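Local coordinates for chain length determinant protein (Shigella flexneri, PDB 4E2H), which probably regulates the chain length of the lipopolysaccharide O-antigen from the inner membrane, with a large domain in the periplasm, at residues Glu146-Arg151 with Ala199-Val204. Residues are numbered along the deposited sequence; the frame is centred on the assembly and turned at random.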
loop_
_atom_site.group_PDB
_atom_site.type_symbol
_atom_site.label_atom_id
_atom_site.label_comp_id
_atom_site.label_asym_id
_atom_site.label_seq_id
_atom_site.Cartn_x
_atom_site.Cartn_y
_atom_site.Cartn_z
ATOM N N GLU C 146 28.246 5.781 -0.828
ATOM C CA GLU C 146 28.890 6.998 -0.383
ATOM C C GLU C 146 29.257 6.868 1.079
ATOM O O GLU C 146 30.267 7.391 1.522
ATOM C CB GLU C 146 28.023 8.213 -0.683
ATOM C CG GLU C 146 27.740 8.295 -2.181
ATOM C CD GLU C 146 27.083 9.610 -2.594
ATOM O OE1 GLU C 146 26.478 10.282 -1.708
ATOM O OE2 GLU C 146 27.167 9.969 -3.804
ATOM N N GLN C 147 28.442 6.155 1.836
ATOM C CA GLN C 147 28.856 5.796 3.175
ATOM C C GLN C 147 30.225 5.132 3.097
ATOM O O GLN C 147 31.160 5.507 3.808
ATOM C CB GLN C 147 27.845 4.854 3.815
ATOM C CG GLN C 147 26.721 5.569 4.517
ATOM C CD GLN C 147 27.228 6.509 5.603
ATOM O OE1 GLN C 147 27.430 7.705 5.368
ATOM N NE2 GLN C 147 27.430 5.971 6.805
ATOM N N LYS C 148 30.346 4.155 2.208
ATOM C CA LYS C 148 31.593 3.420 2.066
ATOM C C LYS C 148 32.722 4.340 1.613
ATOM O O LYS C 148 33.778 4.382 2.245
ATOM C CB LYS C 148 31.411 2.239 1.114
ATOM C CG LYS C 148 32.676 1.499 0.743
ATOM C CD LYS C 148 32.321 0.245 -0.045
ATOM C CE LYS C 148 33.430 -0.116 -1.014
ATOM N NZ LYS C 148 32.905 -0.746 -2.254
ATOM N N ASP C 149 32.500 5.111 0.556
ATOM C CA ASP C 149 33.574 5.964 0.044
ATOM C C ASP C 149 34.102 6.985 1.050
ATOM O O ASP C 149 35.314 7.222 1.133
ATOM C CB ASP C 149 33.191 6.597 -1.287
ATOM C CG ASP C 149 32.848 5.542 -2.317
ATOM O OD1 ASP C 149 33.045 4.350 -1.979
ATOM O OD2 ASP C 149 32.393 5.883 -3.436
ATOM N N LEU C 150 33.207 7.575 1.825
ATOM C CA LEU C 150 33.652 8.376 2.968
ATOM C C LEU C 150 34.536 7.563 3.924
ATOM O O LEU C 150 35.564 8.044 4.362
ATOM C CB LEU C 150 32.471 8.958 3.751
ATOM C CG LEU C 150 32.847 9.408 5.171
ATOM C CD1 LEU C 150 33.525 10.757 5.137
ATOM C CD2 LEU C 150 31.599 9.470 6.069
ATOM N N ARG C 151 34.149 6.333 4.239
ATOM C CA ARG C 151 34.955 5.532 5.142
ATOM C C ARG C 151 36.314 5.298 4.485
ATOM O O ARG C 151 37.344 5.382 5.167
ATOM C CB ARG C 151 34.267 4.230 5.530
ATOM C CG ARG C 151 34.988 3.421 6.609
ATOM C CD ARG C 151 35.529 4.319 7.752
ATOM N NE ARG C 151 35.754 3.523 8.969
ATOM C CZ ARG C 151 35.832 4.011 10.210
ATOM N NH1 ARG C 151 35.720 5.310 10.428
ATOM N NH2 ARG C 151 36.030 3.191 11.238
ATOM N N ALA C 199 37.609 -2.291 -3.322
ATOM C CA ALA C 199 36.734 -2.564 -4.458
ATOM C C ALA C 199 35.950 -3.841 -4.223
ATOM O O ALA C 199 35.431 -4.437 -5.159
ATOM C CB ALA C 199 37.555 -2.696 -5.730
ATOM N N THR C 200 35.863 -4.245 -2.962
ATOM C CA THR C 200 35.460 -5.591 -2.588
ATOM C C THR C 200 34.994 -5.513 -1.146
ATOM O O THR C 200 34.562 -6.497 -0.559
ATOM C CB THR C 200 36.670 -6.566 -2.718
ATOM O OG1 THR C 200 37.159 -6.563 -4.071
ATOM C CG2 THR C 200 36.284 -7.980 -2.341
ATOM N N ARG C 201 35.147 -4.333 -0.560
ATOM C CA ARG C 201 34.617 -4.084 0.765
ATOM C C ARG C 201 33.102 -4.138 0.570
ATOM O O ARG C 201 32.551 -3.481 -0.333
ATOM C CB ARG C 201 35.075 -2.713 1.278
ATOM C CG ARG C 201 34.753 -2.418 2.753
ATOM C CD ARG C 201 35.189 -0.998 3.159
ATOM N NE ARG C 201 35.095 -0.697 4.598
ATOM C CZ ARG C 201 36.109 -0.766 5.459
ATOM N NH1 ARG C 201 37.312 -1.132 5.034
ATOM N NH2 ARG C 201 35.913 -0.471 6.744
ATOM N N PRO C 202 32.418 -4.947 1.382
ATOM C CA PRO C 202 30.987 -5.159 1.148
ATOM C C PRO C 202 30.122 -3.999 1.634
ATOM O O PRO C 202 30.333 -3.491 2.742
ATOM C CB PRO C 202 30.688 -6.420 1.964
ATOM C CG PRO C 202 31.692 -6.400 3.063
ATOM C CD PRO C 202 32.938 -5.786 2.473
ATOM N N LEU C 203 29.164 -3.590 0.810
ATOM C CA LEU C 203 28.236 -2.547 1.203
ATOM C C LEU C 203 27.386 -3.014 2.374
ATOM O O LEU C 203 26.954 -4.164 2.413
ATOM C CB LEU C 203 27.340 -2.185 0.027
ATOM C CG LEU C 203 28.134 -1.516 -1.093
ATOM C CD1 LEU C 203 27.261 -1.248 -2.322
ATOM C CD2 LEU C 203 28.785 -0.219 -0.571
ATOM N N VAL C 204 27.156 -2.133 3.338
ATOM C CA VAL C 204 26.215 -2.434 4.410
ATOM C C VAL C 204 24.848 -1.787 4.119
ATOM O O VAL C 204 24.777 -0.604 3.766
ATOM C CB VAL C 204 26.763 -1.987 5.768
ATOM C CG1 VAL C 204 25.633 -1.697 6.718
ATOM C CG2 VAL C 204 27.643 -3.064 6.336
#
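Lys148 reaches from the long helix 97-164 to the loop 199-204, laying its aliphatic chain between Arg201 and Leu203. Its CD meets Leu203 CD2 at 3.6 Å, the two side chains crossing at about a right angle, and Lys148 CE lies 3.8 Å from Arg201 CB, where lysine and arginine run past each other in opposite directions. With CG anti to the backbone N (chi1 172°), the lysine extends away from its helix, and the ammonium ends at the loop backbone: Lys148 NZ gives a weak hydrogen bond of 3.4 Å to Arg201 O. A lysine suits this place because its methylenes can cover the leucine while its tip still finds a carbonyl. One turn further along, Arg151 touches Arg201 through carbon, CG to NH2 at 4.0 Å. The two guanidinium planes are turned 70° apart, and Arg151 NE stays 4.6 Å from Arg201 NH2. Each guanidinium has hydrogen-bond partners elsewhere, which probably help to keep these like charges apart: Arg151 NH1 and NH2 donate to Gln154 OE1 and Val178 O, whereas Arg201 NH2 bonds to Ser188 OG of the second subunit. Arg201 also rests on Ile152 and Ile155 of the long helix. The loop joining helices 187-195 and 207-219 is thus held against the long helix mainly by carbon contacts, alkyl parts of lysine and arginine packing with leucine and isoleucine, beside a subunit interface, with one weak bond adding a modest polar component.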